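Local coordinates for protein transcription regulator AmtR (Mycobacterium smegmatis, PDB 5E57) that probably acts as a TetR-family transcription regulator in nitrogen metabolism, binding DNA through a helix-turn-helix motif and working as a two-subunit assembly, at residues Ala93-Tyr107 with Val156-Val169. Numbering follows the deposited sequence.
With ACT (acetate ion), chain D.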
loop_
_atom_site.group_PDB
_atom_site.type_symbol
_atom_site.label_atom_id
_atom_site.label_comp_id
_atom_site.label_asym_id
_atom_site.label_seq_id
_atom_site.Cartn_x
_atom_site.Cartn_y
_atom_site.Cartn_z
ATOM N N ALA A 93 -11.268 0.095 6.701
ATOM C CA ALA A 93 -10.174 -0.852 6.984
ATOM C C ALA A 93 -10.777 -2.222 7.376
ATOM O O ALA A 93 -10.287 -3.314 6.915
ATOM C CB ALA A 93 -9.314 -0.293 8.083
ATOM N N SER A 94 -11.814 -2.202 8.202
ATOM C CA SER A 94 -12.501 -3.482 8.506
ATOM C C SER A 94 -12.990 -4.233 7.293
ATOM O O SER A 94 -12.760 -5.477 7.155
ATOM C CB SER A 94 -13.659 -3.279 9.430
ATOM O OG SER A 94 -13.249 -2.571 10.597
ATOM N N GLN A 95 -13.678 -3.539 6.383
ATOM C CA GLN A 95 -14.156 -4.227 5.160
ATOM C C GLN A 95 -13.024 -4.810 4.268
ATOM O O GLN A 95 -13.147 -5.928 3.727
ATOM C CB GLN A 95 -15.009 -3.274 4.326
ATOM C CG GLN A 95 -16.439 -3.189 4.865
ATOM C CD GLN A 95 -17.472 -2.959 3.764
ATOM O OE1 GLN A 95 -18.693 -3.092 3.979
ATOM N NE2 GLN A 95 -16.981 -2.603 2.572
ATOM N N LEU A 96 -11.936 -4.061 4.118
ATOM C CA LEU A 96 -10.755 -4.574 3.414
ATOM C C LEU A 96 -10.118 -5.748 4.149
ATOM O O LEU A 96 -9.527 -6.622 3.515
ATOM C CB LEU A 96 -9.704 -3.498 3.183
ATOM C CG LEU A 96 -10.079 -2.320 2.265
ATOM C CD1 LEU A 96 -8.963 -1.296 2.160
ATOM C CD2 LEU A 96 -10.475 -2.797 0.888
ATOM N N CYS A 97 -10.205 -5.779 5.474
ATOM C CA CYS A 97 -9.696 -6.942 6.226
ATOM C C CYS A 97 -10.649 -8.104 6.165
ATOM O O CYS A 97 -10.226 -9.230 6.381
ATOM C CB CYS A 97 -9.461 -6.629 7.695
ATOM S SG CYS A 97 -8.095 -5.524 7.905
ATOM N N ALA A 98 -11.918 -7.866 5.883
ATOM C CA ALA A 98 -12.883 -8.944 6.077
ATOM C C ALA A 98 -13.019 -9.754 4.834
ATOM O O ALA A 98 -13.634 -10.789 4.834
ATOM C CB ALA A 98 -14.241 -8.413 6.477
ATOM N N GLY A 99 -12.472 -9.304 3.745
ATOM C CA GLY A 99 -12.629 -10.098 2.555
ATOM C C GLY A 99 -12.161 -11.554 2.745
ATOM O O GLY A 99 -11.166 -11.819 3.396
ATOM N N ARG A 100 -12.859 -12.513 2.177
ATOM C CA ARG A 100 -12.241 -13.822 2.050
ATOM C C ARG A 100 -10.896 -13.758 1.238
ATOM O O ARG A 100 -9.939 -14.439 1.547
ATOM C CB ARG A 100 -13.229 -14.759 1.383
ATOM C CG ARG A 100 -12.625 -16.110 1.065
ATOM C CD ARG A 100 -12.390 -16.941 2.303
ATOM N NE ARG A 100 -11.693 -18.190 1.981
ATOM C CZ ARG A 100 -10.373 -18.323 1.864
ATOM N NH1 ARG A 100 -9.569 -17.270 2.022
ATOM N NH2 ARG A 100 -9.855 -19.515 1.577
ATOM N N TRP A 101 -10.830 -12.878 0.237
ATOM C CA TRP A 101 -9.703 -12.749 -0.665
ATOM C C TRP A 101 -9.219 -11.298 -0.688
ATOM O O TRP A 101 -9.961 -10.373 -0.460
ATOM C CB TRP A 101 -10.070 -13.213 -2.093
ATOM C CG TRP A 101 -10.645 -14.600 -2.118
ATOM C CD1 TRP A 101 -11.930 -14.943 -2.333
ATOM C CD2 TRP A 101 -9.940 -15.810 -1.872
ATOM N NE1 TRP A 101 -12.066 -16.290 -2.316
ATOM C CE2 TRP A 101 -10.865 -16.858 -1.996
ATOM C CE3 TRP A 101 -8.604 -16.106 -1.583
ATOM C CZ2 TRP A 101 -10.518 -18.211 -1.819
ATOM C CZ3 TRP A 101 -8.236 -17.447 -1.417
ATOM C CH2 TRP A 101 -9.205 -18.495 -1.513
ATOM N N ASN A 102 -7.944 -11.101 -0.941
ATOM C CA ASN A 102 -7.374 -9.764 -0.811
ATOM C C ASN A 102 -7.564 -8.932 -2.087
ATOM O O ASN A 102 -6.605 -8.596 -2.768
ATOM C CB ASN A 102 -5.875 -9.889 -0.413
ATOM C CG ASN A 102 -5.237 -8.556 -0.056
ATOM O OD1 ASN A 102 -5.916 -7.623 0.365
ATOM N ND2 ASN A 102 -3.912 -8.479 -0.186
ATOM N N LEU A 103 -8.808 -8.548 -2.378
ATOM C CA LEU A 103 -9.149 -7.912 -3.702
ATOM C C LEU A 103 -8.459 -6.588 -3.910
ATOM O O LEU A 103 -8.156 -6.214 -4.994
ATOM C CB LEU A 103 -10.644 -7.707 -3.849
ATOM C CG LEU A 103 -11.461 -9.016 -3.811
ATOM C CD1 LEU A 103 -12.943 -8.709 -3.551
ATOM C CD2 LEU A 103 -11.198 -9.852 -5.070
ATOM N N GLY A 104 -8.126 -5.877 -2.841
ATOM C CA GLY A 104 -7.461 -4.600 -3.020
ATOM C C GLY A 104 -6.104 -4.753 -3.628
ATOM O O GLY A 104 -5.502 -3.774 -4.107
ATOM N N ALA A 105 -5.569 -5.978 -3.572
ATOM C CA ALA A 105 -4.319 -6.251 -4.194
ATOM C C ALA A 105 -4.439 -6.072 -5.695
ATOM O O ALA A 105 -3.429 -5.936 -6.346
ATOM C CB ALA A 105 -3.871 -7.677 -3.921
ATOM N N LEU A 106 -5.653 -6.065 -6.238
ATOM C CA LEU A 106 -5.782 -5.923 -7.713
ATOM C C LEU A 106 -5.727 -4.424 -8.188
ATOM O O LEU A 106 -5.640 -4.147 -9.383
ATOM C CB LEU A 106 -7.086 -6.589 -8.135
ATOM C CG LEU A 106 -7.240 -8.080 -7.792
ATOM C CD1 LEU A 106 -8.683 -8.463 -8.087
ATOM C CD2 LEU A 106 -6.240 -8.967 -8.545
ATOM N N TYR A 107 -5.734 -3.476 -7.257
ATOM C CA TYR A 107 -5.783 -2.036 -7.608
ATOM C C TYR A 107 -4.626 -1.625 -8.456
ATOM O O TYR A 107 -4.725 -0.688 -9.173
ATOM C CB TYR A 107 -5.780 -1.168 -6.350
ATOM C CG TYR A 107 -7.043 -1.216 -5.488
ATOM C CD1 TYR A 107 -8.229 -1.759 -5.942
ATOM C CD2 TYR A 107 -7.059 -0.617 -4.255
ATOM C CE1 TYR A 107 -9.385 -1.762 -5.150
ATOM C CE2 TYR A 107 -8.207 -0.598 -3.483
ATOM C CZ TYR A 107 -9.356 -1.156 -3.955
ATOM O OH TYR A 107 -10.454 -1.136 -3.187
ATOM N N VAL A 156 -5.303 3.314 5.396
ATOM C CA VAL A 156 -6.383 2.328 5.237
ATOM C C VAL A 156 -6.089 1.295 4.184
ATOM O O VAL A 156 -6.316 0.047 4.399
ATOM C CB VAL A 156 -7.715 3.023 4.876
ATOM C CG1 VAL A 156 -8.766 2.048 4.411
ATOM C CG2 VAL A 156 -8.188 3.879 6.024
ATOM N N GLU A 157 -5.571 1.767 3.050
ATOM C CA GLU A 157 -5.203 0.877 1.959
ATOM C C GLU A 157 -4.000 0.002 2.321
ATOM O O GLU A 157 -3.832 -1.075 1.755
ATOM C CB GLU A 157 -4.994 1.671 0.614
ATOM C CG GLU A 157 -6.380 2.162 0.087
ATOM C CD GLU A 157 -6.460 2.308 -1.412
ATOM O OE1 GLU A 157 -5.382 2.471 -2.018
ATOM O OE2 GLU A 157 -7.613 2.313 -1.975
ATOM N N SER A 158 -3.213 0.411 3.306
ATOM C CA SER A 158 -2.096 -0.432 3.722
ATOM C C SER A 158 -2.529 -1.775 4.253
ATOM O O SER A 158 -1.746 -2.743 4.289
ATOM C CB SER A 158 -1.176 0.272 4.708
ATOM O OG SER A 158 -1.653 0.173 6.002
ATOM N N VAL A 159 -3.774 -1.925 4.622
ATOM C CA VAL A 159 -4.194 -3.274 5.129
ATOM C C VAL A 159 -4.070 -4.368 4.033
ATOM O O VAL A 159 -3.893 -5.563 4.335
ATOM C CB VAL A 159 -5.564 -3.253 5.855
ATOM C CG1 VAL A 159 -5.640 -2.113 6.842
ATOM C CG2 VAL A 159 -6.735 -3.179 4.889
ATOM N N ILE A 160 -4.186 -3.924 2.784
ATOM C CA ILE A 160 -4.036 -4.773 1.615
ATOM C C ILE A 160 -2.603 -5.351 1.598
ATOM O O ILE A 160 -2.435 -6.564 1.481
ATOM C CB ILE A 160 -4.277 -4.041 0.308
ATOM C CG1 ILE A 160 -5.721 -3.570 0.124
ATOM C CG2 ILE A 160 -3.905 -4.940 -0.883
ATOM C CD1 ILE A 160 -5.794 -2.330 -0.793
ATOM N N ASN A 161 -1.628 -4.501 1.807
ATOM C CA ASN A 161 -0.246 -4.946 1.938
ATOM C C ASN A 161 -0.041 -5.858 3.165
ATOM O O ASN A 161 0.703 -6.820 3.088
ATOM C CB ASN A 161 0.681 -3.758 2.030
ATOM C CG ASN A 161 0.521 -2.798 0.850
ATOM O OD1 ASN A 161 1.367 -2.737 -0.037
ATOM N ND2 ASN A 161 -0.583 -2.046 0.840
ATOM N N SER A 162 -0.691 -5.569 4.296
ATOM C CA SER A 162 -0.598 -6.434 5.504
ATOM C C SER A 162 -1.130 -7.835 5.233
ATOM O O SER A 162 -0.510 -8.823 5.620
ATOM C CB SER A 162 -1.343 -5.852 6.708
ATOM O OG SER A 162 -0.826 -4.590 7.084
ATOM N N ARG A 163 -2.277 -7.916 4.551
ATOM C CA ARG A 163 -2.872 -9.205 4.190
ATOM C C ARG A 163 -1.970 -10.070 3.279
ATOM O O ARG A 163 -2.003 -11.300 3.328
ATOM C CB ARG A 163 -4.206 -8.976 3.480
ATOM C CG ARG A 163 -5.316 -8.626 4.416
ATOM C CD ARG A 163 -6.645 -8.600 3.694
ATOM N NE ARG A 163 -7.066 -9.941 3.312
ATOM C CZ ARG A 163 -8.309 -10.279 3.047
ATOM N NH1 ARG A 163 -9.298 -9.352 3.135
ATOM N NH2 ARG A 163 -8.590 -11.555 2.701
ATOM N N SER A 164 -1.213 -9.386 2.427
ATOM C CA SER A 164 -0.349 -10.009 1.524
ATOM C C SER A 164 0.848 -10.584 2.267
ATOM O O SER A 164 1.311 -11.652 1.923
ATOM C CB SER A 164 0.183 -8.977 0.553
ATOM O OG SER A 164 0.905 -9.611 -0.467
ATOM N N ASP A 165 1.365 -9.816 3.213
ATOM C CA ASP A 165 2.536 -10.239 3.994
ATOM C C ASP A 165 2.170 -11.315 5.037
ATOM O O ASP A 165 2.960 -12.225 5.281
ATOM C CB ASP A 165 3.145 -9.040 4.706
ATOM C CG ASP A 165 3.807 -8.057 3.759
ATOM O OD1 ASP A 165 4.109 -8.477 2.667
ATOM O OD2 ASP A 165 4.149 -6.894 4.120
ATOM N N ASP A 166 0.993 -11.207 5.646
ATOM C CA ASP A 166 0.614 -12.004 6.804
ATOM C C ASP A 166 -0.549 -12.970 6.649
ATOM O O ASP A 166 -1.586 -12.685 6.048
ATOM C CB ASP A 166 0.270 -11.063 7.914
ATOM C CG ASP A 166 1.443 -10.357 8.390
ATOM O OD1 ASP A 166 2.527 -10.868 8.105
ATOM O OD2 ASP A 166 1.325 -9.269 8.964
ATOM N N ALA A 167 -0.353 -14.121 7.262
ATOM C CA ALA A 167 -1.345 -15.178 7.295
ATOM C C ALA A 167 -2.520 -14.720 8.130
ATOM O O ALA A 167 -3.679 -14.790 7.691
ATOM C CB ALA A 167 -0.715 -16.419 7.928
ATOM N N VAL A 168 -2.189 -14.229 9.326
ATOM C CA VAL A 168 -3.173 -13.739 10.310
ATOM C C VAL A 168 -3.033 -12.220 10.477
ATOM O O VAL A 168 -2.093 -11.699 11.125
ATOM C CB VAL A 168 -3.019 -14.400 11.719
ATOM N N VAL A 169 -3.989 -11.503 9.908
ATOM C CA VAL A 169 -4.126 -10.087 10.262
ATOM C C VAL A 169 -5.062 -9.971 11.527
ATOM O O VAL A 169 -6.271 -10.267 11.448
ATOM C CB VAL A 169 -4.583 -9.276 9.016
ATOM C CG1 VAL A 169 -4.842 -7.820 9.371
ATOM C CG2 VAL A 169 -3.491 -9.395 7.914
HETATM C C ACT D . -10.742 1.527 -0.437
HETATM O O ACT D . -10.369 1.110 -1.513
HETATM O OXT ACT D . -9.997 2.383 0.123
HETATM C CH3 ACT D . -12.058 0.984 0.133
#
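The guanidinium of R163 is pushed into the turn that ends helix 82-98, where it binds the backbone carbonyls of L96 and G99. NH1 donates to L96 O at 2.8 Å, almost in the guanidinium plane, and NH2 reaches G99 O at 2.7 Å from above that carbonyl's plane. A bend at chi3 (70°) brings the group to this turn, and CA of N102 lies over one of its faces. Arginine suits the place because its planar, multiply donating end can serve two carbonyls at once, one in the last turn of the helix and one just after it.

N102 answers in the other direction: its ND2 gives a hydrogen to I160 O (2.9 Å), which also accepts S164 N from the opposite face of its plane. The amide lies 16° from parallel with the guanidinium. Nearby, I160 packs CG2 and CD1 against G104, whose lack of a side chain lets the isoleucine come close. V159 CG2 presses on L96 CB at a tight 3.4 Å where the axes of segments 93-98 and 156-165 run 22° from parallel.

At the far end, Y107 OH hydrogen-bonds an acetate ion, probably from crystallisation, and T63 OG1, while E157 forms a salt bridge with R124. The contact thus joins helix 82-98, and the loop after it, to helix 151-165, with neutral carbonyls holding a probably charged guanidinium whose positive charge probably suits the carbonyl-rich helix end.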